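Local coordinates for protein nucleoporin nup120 (Schizosaccharomyces pombe, PDB 4GQ2) that serves as a structural constituent of the nuclear pore complex, whose nucleoporins can also dock transiently associated nuclear transport factors, at residues Arg656-Asp661 against Phe722-Glu727; Tyr598-Leu603 against Glu727-Val732; Leu571-Gln576 against Met647-Ser652; Ser551-Pro556 against Leu686-Val691. All coordinates share one frame; numbering follows the deposited sequence.

Interaction 1 (Arg656-Asp661 against Phe722-Glu727); sequences RLRSFD and FLSLLE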
# COMPACT_ATOMS: atom_id res chain seq x y z
N ARG A 656 0.11 -26.90 -10.86
CA ARG A 656 0.20 -27.20 -9.42
C ARG A 656 0.27 -25.94 -8.57
O ARG A 656 -0.40 -25.84 -7.54
CB ARG A 656 1.41 -28.08 -9.10
CG ARG A 656 1.18 -29.57 -9.24
CD ARG A 656 1.68 -30.34 -8.02
NE ARG A 656 3.13 -30.29 -7.87
CZ ARG A 656 3.77 -30.52 -6.72
NH1 ARG A 656 3.10 -30.80 -5.61
NH2 ARG A 656 5.10 -30.45 -6.68
N LEU A 657 1.10 -24.99 -9.00
CA LEU A 657 1.40 -23.79 -8.21
C LEU A 657 0.18 -22.90 -8.04
O LEU A 657 -0.03 -22.32 -6.97
CB LEU A 657 2.56 -23.00 -8.83
CG LEU A 657 3.94 -23.69 -8.82
CD1 LEU A 657 4.91 -23.01 -9.77
CD2 LEU A 657 4.52 -23.75 -7.41
N ARG A 658 -0.64 -22.81 -9.09
CA ARG A 658 -1.83 -21.97 -9.08
C ARG A 658 -3.09 -22.71 -8.63
O ARG A 658 -4.17 -22.12 -8.55
CB ARG A 658 -2.06 -21.34 -10.46
CG ARG A 658 -2.34 -22.34 -11.57
CD ARG A 658 -2.22 -21.69 -12.94
NE ARG A 658 -3.24 -20.67 -13.13
CZ ARG A 658 -3.29 -19.83 -14.15
NH1 ARG A 658 -2.35 -19.87 -15.10
NH2 ARG A 658 -4.27 -18.93 -14.22
N SER A 659 -2.94 -24.01 -8.35
CA SER A 659 -4.06 -24.84 -7.93
C SER A 659 -4.42 -24.58 -6.48
O SER A 659 -3.58 -24.73 -5.59
CB SER A 659 -3.73 -26.33 -8.10
OG SER A 659 -3.73 -26.69 -9.47
N PHE A 660 -5.67 -24.18 -6.24
CA PHE A 660 -6.16 -23.93 -4.89
C PHE A 660 -7.60 -24.40 -4.69
O PHE A 660 -8.45 -24.21 -5.57
CB PHE A 660 -6.06 -22.44 -4.54
CG PHE A 660 -4.66 -21.92 -4.54
CD1 PHE A 660 -3.80 -22.19 -3.47
CD2 PHE A 660 -4.17 -21.19 -5.62
CE1 PHE A 660 -2.50 -21.73 -3.48
CE2 PHE A 660 -2.87 -20.72 -5.63
CZ PHE A 660 -2.03 -20.99 -4.55
N ASP A 661 -7.85 -25.01 -3.54
CA ASP A 661 -9.21 -25.31 -3.10
C ASP A 661 -10.06 -24.05 -2.96
O ASP A 661 -9.53 -22.93 -2.90
CB ASP A 661 -9.21 -26.08 -1.78
CG ASP A 661 -9.62 -27.53 -1.93
OD1 ASP A 661 -10.07 -27.91 -3.04
OD2 ASP A 661 -9.52 -28.28 -0.95
N PHE A 722 2.36 -18.70 -22.43
CA PHE A 722 2.85 -17.34 -22.23
C PHE A 722 1.71 -16.38 -21.89
O PHE A 722 1.80 -15.63 -20.91
CB PHE A 722 3.63 -16.86 -23.46
CG PHE A 722 4.03 -15.42 -23.40
CD1 PHE A 722 4.78 -14.93 -22.33
CD2 PHE A 722 3.65 -14.54 -24.41
CE1 PHE A 722 5.15 -13.60 -22.28
CE2 PHE A 722 4.02 -13.20 -24.36
CZ PHE A 722 4.77 -12.73 -23.29
N LEU A 723 0.64 -16.41 -22.69
CA LEU A 723 -0.52 -15.53 -22.46
C LEU A 723 -1.13 -15.74 -21.08
O LEU A 723 -1.50 -14.78 -20.40
CB LEU A 723 -1.58 -15.72 -23.54
CG LEU A 723 -1.27 -15.04 -24.88
CD1 LEU A 723 -2.21 -15.56 -25.97
CD2 LEU A 723 -1.35 -13.52 -24.78
N SER A 724 -1.23 -17.00 -20.69
CA SER A 724 -1.70 -17.42 -19.38
C SER A 724 -0.84 -16.84 -18.25
O SER A 724 -1.35 -16.46 -17.20
CB SER A 724 -1.66 -18.95 -19.31
OG SER A 724 -2.22 -19.42 -18.10
N LEU A 725 0.47 -16.79 -18.47
CA LEU A 725 1.40 -16.24 -17.49
C LEU A 725 1.28 -14.72 -17.39
O LEU A 725 1.33 -14.16 -16.29
CB LEU A 725 2.84 -16.64 -17.81
CG LEU A 725 3.16 -18.12 -17.57
CD1 LEU A 725 4.50 -18.43 -18.22
CD2 LEU A 725 3.20 -18.44 -16.08
N LEU A 726 1.10 -14.07 -18.54
CA LEU A 726 0.91 -12.63 -18.59
C LEU A 726 -0.35 -12.23 -17.84
O LEU A 726 -0.40 -11.18 -17.20
CB LEU A 726 0.82 -12.14 -20.04
CG LEU A 726 2.10 -11.83 -20.82
CD1 LEU A 726 1.73 -11.32 -22.20
CD2 LEU A 726 2.97 -10.82 -20.09
N GLU A 727 -1.36 -13.09 -17.92
CA GLU A 727 -2.62 -12.81 -17.25
C GLU A 727 -2.46 -12.97 -15.74
O GLU A 727 -2.98 -12.16 -14.97
CB GLU A 727 -3.72 -13.70 -17.79
CG GLU A 727 -5.11 -13.24 -17.36
CD GLU A 727 -5.33 -11.75 -17.56
OE1 GLU A 727 -5.31 -11.30 -18.73
OE2 GLU A 727 -5.52 -11.03 -16.55

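Interaction 2 (Tyr598-Leu603 against Glu727-Val732); sequences YSLREL and EDWRLV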
# COMPACT_ATOMS: atom_id res chain seq x y z
N TYR A 598 7.74 -2.55 -15.74
CA TYR A 598 7.17 -1.47 -16.54
C TYR A 598 6.85 -1.93 -17.97
O TYR A 598 5.81 -1.58 -18.50
CB TYR A 598 8.13 -0.27 -16.57
CG TYR A 598 7.69 0.82 -17.52
CD1 TYR A 598 7.98 0.74 -18.88
CD2 TYR A 598 6.95 1.92 -17.06
CE1 TYR A 598 7.57 1.73 -19.76
CE2 TYR A 598 6.54 2.92 -17.94
CZ TYR A 598 6.85 2.82 -19.28
OH TYR A 598 6.45 3.80 -20.16
N SER A 599 7.74 -2.71 -18.58
CA SER A 599 7.46 -3.34 -19.88
C SER A 599 6.29 -4.33 -19.81
O SER A 599 5.46 -4.37 -20.73
CB SER A 599 8.69 -4.07 -20.40
OG SER A 599 9.75 -3.18 -20.65
N LEU A 600 6.22 -5.12 -18.74
CA LEU A 600 5.15 -6.13 -18.61
C LEU A 600 3.82 -5.44 -18.37
O LEU A 600 2.79 -5.86 -18.91
CB LEU A 600 5.44 -7.15 -17.50
CG LEU A 600 6.63 -8.10 -17.71
CD1 LEU A 600 6.93 -8.90 -16.45
CD2 LEU A 600 6.36 -9.03 -18.88
N ARG A 601 3.86 -4.38 -17.58
CA ARG A 601 2.69 -3.53 -17.34
C ARG A 601 2.18 -3.01 -18.68
O ARG A 601 0.99 -3.10 -18.97
CB ARG A 601 3.11 -2.36 -16.46
CG ARG A 601 2.04 -1.76 -15.58
CD ARG A 601 2.64 -0.67 -14.71
NE ARG A 601 3.71 -1.19 -13.85
CZ ARG A 601 4.89 -0.60 -13.65
NH1 ARG A 601 5.18 0.54 -14.25
NH2 ARG A 601 5.78 -1.17 -12.85
N GLU A 602 3.10 -2.49 -19.49
CA GLU A 602 2.78 -1.94 -20.80
C GLU A 602 2.17 -3.04 -21.68
O GLU A 602 1.17 -2.83 -22.36
CB GLU A 602 4.06 -1.39 -21.42
CG GLU A 602 3.89 -0.23 -22.38
CD GLU A 602 5.22 0.42 -22.73
OE1 GLU A 602 5.32 1.67 -22.65
OE2 GLU A 602 6.18 -0.31 -23.08
N LEU A 603 2.77 -4.22 -21.61
CA LEU A 603 2.31 -5.38 -22.37
C LEU A 603 0.88 -5.78 -22.03
O LEU A 603 0.10 -6.12 -22.93
CB LEU A 603 3.26 -6.55 -22.13
CG LEU A 603 3.76 -7.35 -23.32
CD1 LEU A 603 4.74 -6.52 -24.13
CD2 LEU A 603 4.43 -8.63 -22.85
N GLU A 727 -1.36 -13.09 -17.92
CA GLU A 727 -2.62 -12.81 -17.25
C GLU A 727 -2.46 -12.97 -15.74
O GLU A 727 -2.98 -12.16 -14.97
CB GLU A 727 -3.72 -13.70 -17.79
CG GLU A 727 -5.11 -13.24 -17.36
CD GLU A 727 -5.33 -11.75 -17.56
OE1 GLU A 727 -5.31 -11.30 -18.73
OE2 GLU A 727 -5.52 -11.03 -16.55
N ASP A 728 -1.75 -14.02 -15.33
CA ASP A 728 -1.39 -14.21 -13.94
C ASP A 728 -0.59 -13.00 -13.43
O ASP A 728 -0.93 -12.40 -12.40
CB ASP A 728 -0.55 -15.49 -13.80
CG ASP A 728 -1.39 -16.75 -13.89
OD1 ASP A 728 -2.63 -16.67 -13.90
OD2 ASP A 728 -0.79 -17.85 -13.93
N TRP A 729 0.47 -12.64 -14.16
CA TRP A 729 1.31 -11.50 -13.82
C TRP A 729 0.48 -10.29 -13.57
O TRP A 729 0.67 -9.60 -12.57
CB TRP A 729 2.35 -11.21 -14.89
CG TRP A 729 3.35 -10.20 -14.42
CD1 TRP A 729 4.54 -10.44 -13.73
CD2 TRP A 729 3.26 -8.73 -14.55
NE1 TRP A 729 5.18 -9.25 -13.43
CE2 TRP A 729 4.47 -8.19 -13.89
CE3 TRP A 729 2.34 -7.85 -15.10
CZ2 TRP A 729 4.71 -6.82 -13.81
CZ3 TRP A 729 2.60 -6.47 -15.02
CH2 TRP A 729 3.76 -5.97 -14.39
N ARG A 730 -0.47 -10.04 -14.47
CA ARG A 730 -1.32 -8.86 -14.39
C ARG A 730 -2.07 -8.81 -13.07
O ARG A 730 -2.00 -7.81 -12.37
CB ARG A 730 -2.32 -8.82 -15.55
CG ARG A 730 -3.19 -7.57 -15.54
CD ARG A 730 -4.07 -7.50 -16.77
NE ARG A 730 -5.30 -8.22 -16.53
CZ ARG A 730 -6.49 -7.67 -16.31
NH1 ARG A 730 -6.65 -6.36 -16.33
NH2 ARG A 730 -7.51 -8.46 -16.08
N LEU A 731 -2.78 -9.89 -12.74
CA LEU A 731 -3.65 -9.91 -11.57
C LEU A 731 -2.84 -9.84 -10.30
O LEU A 731 -3.21 -9.13 -9.37
CB LEU A 731 -4.54 -11.15 -11.58
CG LEU A 731 -5.57 -11.21 -12.71
CD1 LEU A 731 -6.57 -12.32 -12.44
CD2 LEU A 731 -6.30 -9.88 -12.85
N VAL A 732 -1.73 -10.55 -10.29
CA VAL A 732 -0.82 -10.55 -9.16
C VAL A 732 -0.21 -9.15 -8.93
O VAL A 732 -0.26 -8.63 -7.81
CB VAL A 732 0.25 -11.66 -9.32
CG1 VAL A 732 1.41 -11.44 -8.37
CG2 VAL A 732 -0.39 -13.03 -9.09

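Interaction 3 (Leu571-Gln576 against Met647-Ser652); sequences LIEGYQ and MRDIDS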
# COMPACT_ATOMS: atom_id res chain seq x y z
N LEU A 571 7.79 -35.05 -12.66
CA LEU A 571 7.80 -34.39 -11.36
C LEU A 571 9.16 -33.73 -11.10
O LEU A 571 9.23 -32.52 -10.88
CB LEU A 571 7.44 -35.37 -10.24
CG LEU A 571 5.99 -35.85 -10.02
CD1 LEU A 571 5.04 -34.69 -9.71
CD2 LEU A 571 5.46 -36.69 -11.19
N ILE A 572 10.22 -34.54 -11.16
CA ILE A 572 11.59 -34.07 -10.96
C ILE A 572 11.99 -33.06 -12.04
O ILE A 572 12.52 -32.00 -11.74
CB ILE A 572 12.60 -35.26 -10.93
CG1 ILE A 572 12.34 -36.15 -9.70
CG2 ILE A 572 14.04 -34.76 -10.94
CD1 ILE A 572 12.99 -37.52 -9.76
N GLU A 573 11.70 -33.40 -13.30
CA GLU A 573 12.07 -32.56 -14.43
C GLU A 573 11.43 -31.18 -14.40
O GLU A 573 12.05 -30.19 -14.79
CB GLU A 573 11.77 -33.26 -15.74
CG GLU A 573 12.73 -34.39 -16.05
CD GLU A 573 12.63 -34.87 -17.49
OE1 GLU A 573 11.99 -34.19 -18.32
OE2 GLU A 573 13.21 -35.94 -17.77
N GLY A 574 10.18 -31.12 -13.94
CA GLY A 574 9.47 -29.85 -13.76
C GLY A 574 10.17 -28.97 -12.74
O GLY A 574 10.37 -27.77 -12.97
N TYR A 575 10.54 -29.57 -11.61
CA TYR A 575 11.32 -28.89 -10.58
C TYR A 575 12.60 -28.29 -11.16
O TYR A 575 12.92 -27.13 -10.91
CB TYR A 575 11.67 -29.86 -9.46
CG TYR A 575 10.58 -30.05 -8.42
CD1 TYR A 575 9.24 -29.88 -8.75
CD2 TYR A 575 10.90 -30.42 -7.12
CE1 TYR A 575 8.24 -30.06 -7.81
CE2 TYR A 575 9.91 -30.60 -6.17
CZ TYR A 575 8.59 -30.42 -6.51
OH TYR A 575 7.60 -30.59 -5.57
N GLN A 576 13.31 -29.10 -11.95
CA GLN A 576 14.56 -28.67 -12.58
C GLN A 576 14.40 -27.42 -13.44
O GLN A 576 15.23 -26.52 -13.38
CB GLN A 576 15.17 -29.81 -13.40
CG GLN A 576 15.66 -30.96 -12.54
CD GLN A 576 16.20 -32.13 -13.34
OE1 GLN A 576 15.85 -32.33 -14.51
NE2 GLN A 576 17.07 -32.91 -12.71
N MET A 647 8.00 -28.60 -22.01
CA MET A 647 6.82 -27.74 -22.01
C MET A 647 5.67 -28.33 -21.20
O MET A 647 5.05 -27.62 -20.40
CB MET A 647 6.36 -27.39 -23.43
CG MET A 647 5.16 -26.45 -23.45
SD MET A 647 4.96 -25.50 -24.96
CE MET A 647 3.95 -26.60 -25.95
N ARG A 648 5.41 -29.62 -21.39
CA ARG A 648 4.37 -30.32 -20.64
C ARG A 648 4.70 -30.27 -19.15
O ARG A 648 3.82 -30.03 -18.32
CB ARG A 648 4.25 -31.77 -21.11
CG ARG A 648 3.09 -32.56 -20.50
CD ARG A 648 3.56 -33.92 -20.01
NE ARG A 648 4.23 -34.71 -21.06
CZ ARG A 648 5.12 -35.68 -20.83
NH1 ARG A 648 5.47 -36.00 -19.59
NH2 ARG A 648 5.66 -36.33 -21.85
N ASP A 649 5.97 -30.49 -18.82
CA ASP A 649 6.45 -30.54 -17.44
C ASP A 649 6.19 -29.24 -16.69
O ASP A 649 5.56 -29.25 -15.62
CB ASP A 649 7.94 -30.89 -17.38
CG ASP A 649 8.27 -32.21 -18.08
OD1 ASP A 649 7.33 -32.93 -18.48
OD2 ASP A 649 9.47 -32.52 -18.23
N ILE A 650 6.64 -28.11 -17.24
CA ILE A 650 6.36 -26.82 -16.59
C ILE A 650 4.90 -26.44 -16.63
O ILE A 650 4.40 -25.84 -15.68
CB ILE A 650 7.22 -25.64 -17.09
CG1 ILE A 650 7.57 -25.79 -18.57
CG2 ILE A 650 8.43 -25.49 -16.19
CD1 ILE A 650 8.31 -24.61 -19.16
N ASP A 651 4.22 -26.80 -17.71
CA ASP A 651 2.77 -26.63 -17.80
C ASP A 651 2.09 -27.26 -16.59
O ASP A 651 1.26 -26.63 -15.95
CB ASP A 651 2.25 -27.25 -19.10
CG ASP A 651 1.00 -26.56 -19.62
OD1 ASP A 651 -0.02 -26.54 -18.89
OD2 ASP A 651 1.03 -26.06 -20.76
N SER A 652 2.48 -28.50 -16.26
CA SER A 652 1.93 -29.22 -15.11
C SER A 652 2.33 -28.59 -13.78
O SER A 652 1.49 -28.46 -12.87
CB SER A 652 2.35 -30.69 -15.13
OG SER A 652 1.80 -31.35 -16.25

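Interaction 4 (Ser551-Pro556 against Leu686-Val691); sequences SFDEEP and LKKFQV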
# COMPACT_ATOMS: atom_id res chain seq x y z
N SER A 551 7.72 -22.79 -0.69
CA SER A 551 8.74 -23.84 -0.86
C SER A 551 9.59 -23.66 -2.13
O SER A 551 10.80 -23.84 -2.10
CB SER A 551 8.09 -25.23 -0.90
OG SER A 551 7.13 -25.39 0.14
N PHE A 552 8.94 -23.29 -3.23
CA PHE A 552 9.63 -23.11 -4.51
C PHE A 552 10.44 -21.81 -4.60
O PHE A 552 11.29 -21.68 -5.48
CB PHE A 552 8.64 -23.20 -5.68
CG PHE A 552 8.23 -24.61 -6.00
CD1 PHE A 552 7.13 -25.18 -5.39
CD2 PHE A 552 8.96 -25.36 -6.91
CE1 PHE A 552 6.75 -26.48 -5.68
CE2 PHE A 552 8.58 -26.66 -7.21
CZ PHE A 552 7.48 -27.22 -6.59
N ASP A 553 10.16 -20.86 -3.71
CA ASP A 553 10.88 -19.59 -3.69
C ASP A 553 12.21 -19.74 -2.95
O ASP A 553 13.27 -19.44 -3.51
CB ASP A 553 10.03 -18.50 -3.04
CG ASP A 553 10.53 -17.10 -3.34
OD1 ASP A 553 10.44 -16.67 -4.51
OD2 ASP A 553 10.99 -16.41 -2.39
N GLU A 554 12.14 -20.20 -1.70
CA GLU A 554 13.34 -20.37 -0.88
C GLU A 554 14.08 -21.67 -1.20
O GLU A 554 13.47 -22.73 -1.36
CB GLU A 554 13.01 -20.25 0.62
CG GLU A 554 11.75 -20.97 1.06
CD GLU A 554 10.97 -20.19 2.11
OE1 GLU A 554 10.38 -19.14 1.77
OE2 GLU A 554 10.94 -20.65 3.27
N GLU A 555 15.41 -21.55 -1.29
CA GLU A 555 16.31 -22.60 -1.80
C GLU A 555 16.25 -23.94 -1.03
O GLU A 555 15.53 -24.05 -0.04
CB GLU A 555 17.76 -22.06 -1.80
CG GLU A 555 17.91 -20.59 -2.20
CD GLU A 555 17.76 -20.35 -3.70
OE1 GLU A 555 18.31 -21.14 -4.50
OE2 GLU A 555 17.11 -19.35 -4.07
N PRO A 556 17.00 -24.97 -1.50
CA PRO A 556 17.69 -25.18 -2.77
C PRO A 556 17.08 -26.32 -3.58
O PRO A 556 16.19 -27.03 -3.07
CB PRO A 556 19.10 -25.57 -2.32
CG PRO A 556 18.91 -26.21 -0.98
CD PRO A 556 17.53 -25.88 -0.47
N LEU A 686 1.86 -13.19 -2.80
CA LEU A 686 1.84 -12.56 -4.13
C LEU A 686 3.20 -12.12 -4.65
O LEU A 686 3.42 -12.14 -5.85
CB LEU A 686 0.86 -11.38 -4.16
CG LEU A 686 -0.63 -11.71 -4.00
CD1 LEU A 686 -1.42 -10.45 -3.79
CD2 LEU A 686 -1.20 -12.48 -5.18
N LYS A 687 4.10 -11.81 -3.76
CA LYS A 687 5.42 -11.44 -4.15
C LYS A 687 6.19 -12.61 -4.68
O LYS A 687 6.92 -12.49 -5.59
CB LYS A 687 6.16 -10.88 -2.98
CG LYS A 687 6.09 -9.39 -2.87
CD LYS A 687 6.47 -9.00 -1.47
CE LYS A 687 6.92 -7.57 -1.43
NZ LYS A 687 6.43 -6.92 -0.21
N LYS A 688 6.01 -13.75 -4.07
CA LYS A 688 6.63 -14.99 -4.53
C LYS A 688 5.99 -15.45 -5.84
O LYS A 688 6.69 -15.86 -6.75
CB LYS A 688 6.59 -16.06 -3.44
CG LYS A 688 7.21 -15.58 -2.13
CD LYS A 688 7.59 -16.73 -1.20
CE LYS A 688 8.39 -16.25 -0.00
NZ LYS A 688 7.50 -15.70 1.06
N PHE A 689 4.67 -15.33 -5.95
CA PHE A 689 4.02 -15.60 -7.23
C PHE A 689 4.57 -14.74 -8.38
O PHE A 689 4.92 -15.28 -9.43
CB PHE A 689 2.49 -15.48 -7.11
CG PHE A 689 1.81 -16.78 -6.79
CD1 PHE A 689 1.89 -17.85 -7.68
CD2 PHE A 689 1.10 -16.94 -5.62
CE1 PHE A 689 1.27 -19.06 -7.38
CE2 PHE A 689 0.47 -18.14 -5.32
CZ PHE A 689 0.56 -19.20 -6.20
N GLN A 690 4.65 -13.43 -8.17
CA GLN A 690 5.16 -12.49 -9.19
C GLN A 690 6.57 -12.84 -9.67
O GLN A 690 6.83 -12.91 -10.88
CB GLN A 690 5.13 -11.05 -8.66
CG GLN A 690 5.72 -10.03 -9.63
CD GLN A 690 5.71 -8.61 -9.09
OE1 GLN A 690 5.12 -7.71 -9.69
NE2 GLN A 690 6.33 -8.40 -7.95
N VAL A 691 7.49 -13.05 -8.73
CA VAL A 691 8.85 -13.47 -9.06
C VAL A 691 8.85 -14.82 -9.81
O VAL A 691 9.58 -14.99 -10.79
CB VAL A 691 9.72 -13.51 -7.77
CG1 VAL A 691 11.02 -14.28 -7.97
CG2 VAL A 691 9.98 -12.09 -7.27

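Interaction 1 (Arg656-Asp661 against Phe722-Glu727)
The guanidinium of Arg-658 is the flat group that bridges these segments, and it meets Ser-724 at its edge: the hydroxyl lies near the guanidinium plane, not over a face. Arg-658 NH1 donates to Ser-724 OG at 3.0 Å, but the N-H...O angle of 135° is well short of straight, so the bond is weak. This weak hydrogen bond is the only one between the two segments. The nearest pair of CA atoms, Arg-658 CA and Leu-725 CA, is 10.7 Å apart, and only 71 Å² of surface is buried. The conformation of the arginine explains how it crosses. Its CG sits between the backbone N and the carbonyl carbon (chi1 64°), and a bend at chi3 (-66°) turns the charged end to the serine. The same NH1 has a stronger partner, since it forms a salt bridge with Asp-728, one turn further along the helix that carries Ser-724. NH2 bonds to the backbone oxygen of Phe-803. This buried charge is thus held from several sides, which should restrict rotation of the guanidinium, with Ser-724 as an auxiliary acceptor. Apolar packing runs through other helices: Leu-725 rests on Phe-696 and Leu-700 of helix 672-703, and Leu-726 on helix 590-605. The evidence describes a polar side-chain bridge between helices 646-658 and 719-739, within the Nup120 helical domain.

Interaction 2 (Tyr598-Leu603 against Glu727-Val732)
Helices 590-605 and 719-739 pack here through an aromatic side chain buried between them, part of the core of the helical region of Nup120. The ring of Trp-729 carries Leu-600 on one face. Leu-600 CB stands 3.6 Å from the centroid of the six-membered ring and only 6° off its normal, a well-centred CH-pi contact. The branch end follows the same face across to the pyrrole side, where Leu-600 CD1 lies 3.5 Å from Trp-729 NE1. With its CG anti to the backbone N (chi1 -170°), Trp-729 projects the indole across the 8.2 Å that separates its CA from Leu-600 CA. The far rim reaches the backbone: Trp-729 CZ3 is 3.5 Å from Arg-601 N, obliquely placed. The indole N-H is bonded to Glu-694 of helix 672-703, which should restrict rotation of the ring. A leucine in place of Trp-729 would probably open a gap beneath Leu-600 and deprive Glu-694 of its N-H donor. Next in sequence, Arg-730 binds Glu-727 OE2 side-on, NE at 2.8 Å and nearly straight (169°), NH2 less directly, while NH2 also pairs with Asp-811. This is CH-pi packing of one helix on the indole of another, in the all-helical core of this part of Nup120.

Interaction 3 (Leu571-Gln576 against Met647-Ser652)
This is a close, nearly perpendicular crossing of two helices, made in the first turn of helix 571-585 against the N-terminal half of helix 646-658, and all four touching residues are buried. The axes of the short segments approach to 8.3 Å with a signed angle of -84°. At the crossing Gly-574 CA and Asp-649 CA are only 4.8 Å apart; having no side chain, the glycine lets Asp-649 CB come to 4.1 Å from Gly-574 CA. This glycine-mediated crossing joins two helices of the alpha-helical part of Nup120, and Ile-650 CG2 marks its border at 4.4 Å from Gly-574 O. Beside the glycine the contact turns polar. Glu-573 OE1 faces Asp-649 OD2 at 3.0 Å, the carboxylate planes turned 63° apart. Both atoms are acceptors, so a shared proton or a raised pKa for one of the acids is possible, the more so because Glu-644 brings another carboxylate near the other oxygen of Glu-573. Asp-649 CG is placed beside its own backbone N (chi1 -57°), which carries the carboxylate towards helix 571-585; OD1 is hydrogen-bonded to Ser-570, the residue just before that helix. Arg-648 NH1 gives only a long electrostatic pairing, 3.8 Å from Asp-649 OD1 and out of the guanidinium plane.

Interaction 4 (Ser551-Pro556 against Leu686-Val691)
Asp-553 lies across the aliphatic chain of Lys-688 at about a right angle, and the contact is one of methylenes and carboxylate, without a hydrogen bond. The aspartate CG is anti to the backbone N (chi1 -163°), which lays the carboxylate against the lysine carbons: Asp-553 CB is 3.5 Å from Lys-688 CD, and Asp-553 OD2 is 3.5 Å from Lys-688 CE. The lysine runs extended through CG and CD, then bends at chi4 (82°), and Lys-688 NZ stays 5.0 Å from Asp-553 OD2. This surface contact fastens the short helix 548-553 and the loop after it to the long helix 672-703 of the helical domain. Glu-554 approaches the same lysine obliquely. With CG between the backbone N and the carbonyl carbon (chi1 43°), a bend at chi2 brings Glu-554 OE1 to 4.5 Å from Lys-688 NZ, beyond salt-bridge range, whereas OE2 is paired with Lys-6 of strand 3-11. Lys-688 NZ has a further weak, long ion pair with Glu-550. Replacing Asp-553 by a glycine would probably uncover the lysine methylenes and set the chain free to turn, with one nearby negative charge gone. On the next helical turn, Val-691 CG1 lies 4.2 Å from Asp-553 OD1.

All four contacts lie on the same side of the chain's centre, among the helices between residues 548 and 739. Interactions 1 and 2 share helix 719-739 and have centres about 13 Å apart; interactions 1 and 3 share helix 646-658, with centres about 14 Å apart. Interactions 2 and 3 are the most distant pair, about 23 Å between centres, and do not touch. Along the chain, interaction 3 closes before interaction 1 opens and is nested within the loop closed by interaction 4, whereas interaction 4 interleaves with interactions 1 and 2. Phe-552 and Phe-689 of interaction 4 pack on Leu-657 and Phe-660, tying sequence-distant helices into one compact unit of this nuclear pore scaffold component.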